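Long-range contact in antifungal protein GAFP-1 (Gastrodia elata, PDB 1XD5), which probably binds mannose as a monomeric monocot lectin of the bulb-type family and acts against fungi: residues S74-Q79 with A102-H107. Numbering follows the deposited sequence.
Sequences SNTNRQ and AIWATH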
loop_
_atom_site.group_PDB
_atom_site.type_symbol
_atom_site.label_atom_id
_atom_site.label_comp_id
_atom_site.label_asym_id
_atom_site.label_seq_id
_atom_site.Cartn_x
_atom_site.Cartn_y
_atom_site.Cartn_z
ATOM N N SER A 74 4.701 4.336 -5.770
ATOM C CA SER A 74 4.867 3.111 -6.538
ATOM C C SER A 74 5.324 3.451 -7.954
ATOM O O SER A 74 5.909 2.610 -8.625
ATOM C CB SER A 74 3.565 2.305 -6.564
ATOM O OG SER A 74 2.534 3.031 -7.219
ATOM N N ASN A 75 5.080 4.691 -8.382
ATOM C CA ASN A 75 5.421 5.160 -9.737
ATOM C C ASN A 75 4.664 4.391 -10.815
ATOM O O ASN A 75 5.188 4.124 -11.900
ATOM C CB ASN A 75 6.932 5.104 -10.011
ATOM C CG ASN A 75 7.735 6.031 -9.114
ATOM O OD1 ASN A 75 8.835 5.680 -8.672
ATOM N ND2 ASN A 75 7.198 7.208 -8.837
ATOM N N THR A 76 3.426 4.028 -10.498
ATOM C CA THR A 76 2.587 3.263 -11.410
ATOM C C THR A 76 1.461 4.135 -11.958
ATOM O O THR A 76 0.419 3.622 -12.392
ATOM C CB THR A 76 2.015 2.039 -10.692
ATOM O OG1 THR A 76 1.431 2.447 -9.442
ATOM C CG2 THR A 76 3.145 1.090 -10.285
ATOM N N ASN A 77 1.672 5.450 -11.928
ATOM C CA ASN A 77 0.745 6.409 -12.538
ATOM C C ASN A 77 0.487 6.069 -14.005
ATOM O O ASN A 77 1.404 5.734 -14.747
ATOM C CB ASN A 77 1.248 7.854 -12.399
ATOM C CG ASN A 77 2.663 8.045 -12.940
ATOM O OD1 ASN A 77 2.872 8.753 -13.935
ATOM N ND2 ASN A 77 3.639 7.428 -12.287
ATOM N N ARG A 78 -0.783 6.118 -14.391
ATOM C CA ARG A 78 -1.199 5.887 -15.766
ATOM C C ARG A 78 -2.475 6.697 -15.993
ATOM O O ARG A 78 -2.659 7.743 -15.380
ATOM C CB ARG A 78 -1.413 4.390 -16.037
ATOM C CG ARG A 78 -2.140 3.621 -14.928
ATOM C CD ARG A 78 -2.512 2.194 -15.306
ATOM N NE ARG A 78 -1.344 1.343 -15.505
ATOM C CZ ARG A 78 -1.292 0.315 -16.351
ATOM N NH1 ARG A 78 -2.348 -0.002 -17.092
ATOM N NH2 ARG A 78 -0.173 -0.404 -16.454
ATOM N N GLN A 79 -3.354 6.227 -16.863
ATOM C CA GLN A 79 -4.626 6.910 -17.087
ATOM C C GLN A 79 -5.536 6.753 -15.868
ATOM O O GLN A 79 -5.455 5.759 -15.136
ATOM C CB GLN A 79 -5.312 6.382 -18.355
ATOM C CG GLN A 79 -5.738 4.909 -18.294
ATOM C CD GLN A 79 -4.603 3.909 -18.587
ATOM O OE1 GLN A 79 -4.801 2.700 -18.445
ATOM N NE2 GLN A 79 -3.432 4.404 -19.000
ATOM N N ALA A 102 -2.962 -6.909 -12.804
ATOM C CA ALA A 102 -2.084 -6.312 -11.799
ATOM C C ALA A 102 -1.236 -5.224 -12.449
ATOM O O ALA A 102 -0.675 -5.431 -13.538
ATOM C CB ALA A 102 -1.194 -7.372 -11.169
ATOM N N ILE A 103 -1.152 -4.067 -11.795
ATOM C CA ILE A 103 -0.285 -2.991 -12.277
ATOM C C ILE A 103 0.898 -2.730 -11.336
ATOM O O ILE A 103 1.840 -2.020 -11.694
ATOM C CB ILE A 103 -1.079 -1.684 -12.578
ATOM C CG1 ILE A 103 -1.522 -0.989 -11.294
ATOM C CG2 ILE A 103 -2.267 -1.951 -13.525
ATOM C CD1 ILE A 103 -1.917 0.477 -11.483
ATOM N N TRP A 104 0.846 -3.323 -10.143
ATOM C CA TRP A 104 1.927 -3.225 -9.170
ATOM C C TRP A 104 1.769 -4.347 -8.158
ATOM O O TRP A 104 0.647 -4.767 -7.879
ATOM C CB TRP A 104 1.879 -1.875 -8.453
ATOM C CG TRP A 104 3.035 -1.612 -7.523
ATOM C CD1 TRP A 104 4.316 -1.220 -7.862
ATOM C CD2 TRP A 104 3.018 -1.720 -6.098
ATOM N NE1 TRP A 104 5.080 -1.070 -6.725
ATOM C CE2 TRP A 104 4.310 -1.364 -5.629
ATOM C CE3 TRP A 104 2.032 -2.062 -5.159
ATOM C CZ2 TRP A 104 4.641 -1.362 -4.270
ATOM C CZ3 TRP A 104 2.362 -2.050 -3.800
ATOM C CH2 TRP A 104 3.654 -1.709 -3.374
ATOM N N ALA A 105 2.890 -4.810 -7.612
ATOM C CA ALA A 105 2.888 -5.804 -6.544
ATOM C C ALA A 105 4.130 -5.659 -5.682
ATOM O O ALA A 105 5.164 -5.176 -6.151
ATOM C CB ALA A 105 2.811 -7.220 -7.130
ATOM N N THR A 106 4.031 -6.084 -4.425
ATOM C CA THR A 106 5.192 -6.128 -3.538
ATOM C C THR A 106 6.012 -7.383 -3.811
ATOM O O THR A 106 7.173 -7.463 -3.400
ATOM C CB THR A 106 4.769 -6.108 -2.063
ATOM O OG1 THR A 106 3.756 -7.099 -1.858
ATOM C CG2 THR A 106 4.090 -4.791 -1.697
ATOM N N HIS A 107 5.399 -8.350 -4.503
ATOM C CA HIS A 107 6.002 -9.654 -4.775
ATOM C C HIS A 107 6.366 -10.359 -3.479
ATOM O O HIS A 107 7.454 -10.932 -3.340
ATOM C CB HIS A 107 7.212 -9.524 -5.712
ATOM C CG HIS A 107 6.910 -8.759 -6.961
ATOM N ND1 HIS A 107 6.023 -9.215 -7.912
ATOM C CD2 HIS A 107 7.337 -7.550 -7.392
ATOM C CE1 HIS A 107 5.934 -8.330 -8.889
ATOM N NE2 HIS A 107 6.720 -7.309 -8.596
#
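Trp104 receives Ser74 and Thr76, two of the three side chains (with Arg78) that the loop 74-79 lays on Trp104 and on Ile103, where the chain turns a corner. Followed outward, its CB first meets the Thr76 methyl, with CG2 3.7 Å away. The ring leaves the backbone with CG anti to the backbone N (chi1 -174°), and its CD1 reaches the same Thr76 CG2 at 3.5 Å; the two side chains cross at about a right angle, and the methyl comes to the ring obliquely. Further out, Ser74 CB covers one face of the five-membered ring from CD1 and NE1 to CE2 (Ser74 CB to Trp104 CE2 3.9 Å), 3.7 Å from its centroid and 10° off the ring normal, a CH-pi contact. No hydrogen bond joins the two segments. The polar atoms of the loop turn to their own side instead, where Ser74 OG and Thr76 OG1 are hydrogen-bonded at a short 2.5 Å, leaving CB of Ser74 and CG2 of Thr76 for the indole. Asn61 OD1 and Gly60 O, from the turn between strands 52-56 and 62-66, bond Ser74 OG and Thr76 OG1 respectively; Leu62 N also bonds Ser74 OG. At the other end Ile103 packs under Arg78, whose chain bends at chi3 (66°) and lays one guanidinium face over Ile103 CG2, 3.8 Å from CZ. This is apolar cover for a flat cation, with no charge pairing between the two. Trp104 also touches Trp41 of strand 38-42 and Ile95 of strand 93-96, so the contact draws on all three four-stranded antiparallel sheets of the bulb-type lectin beta-prism: the loop leaving strand 69-73, an outer strand of one sheet, packs at the surface on strand 102-105, an outer strand of the next, beside the third.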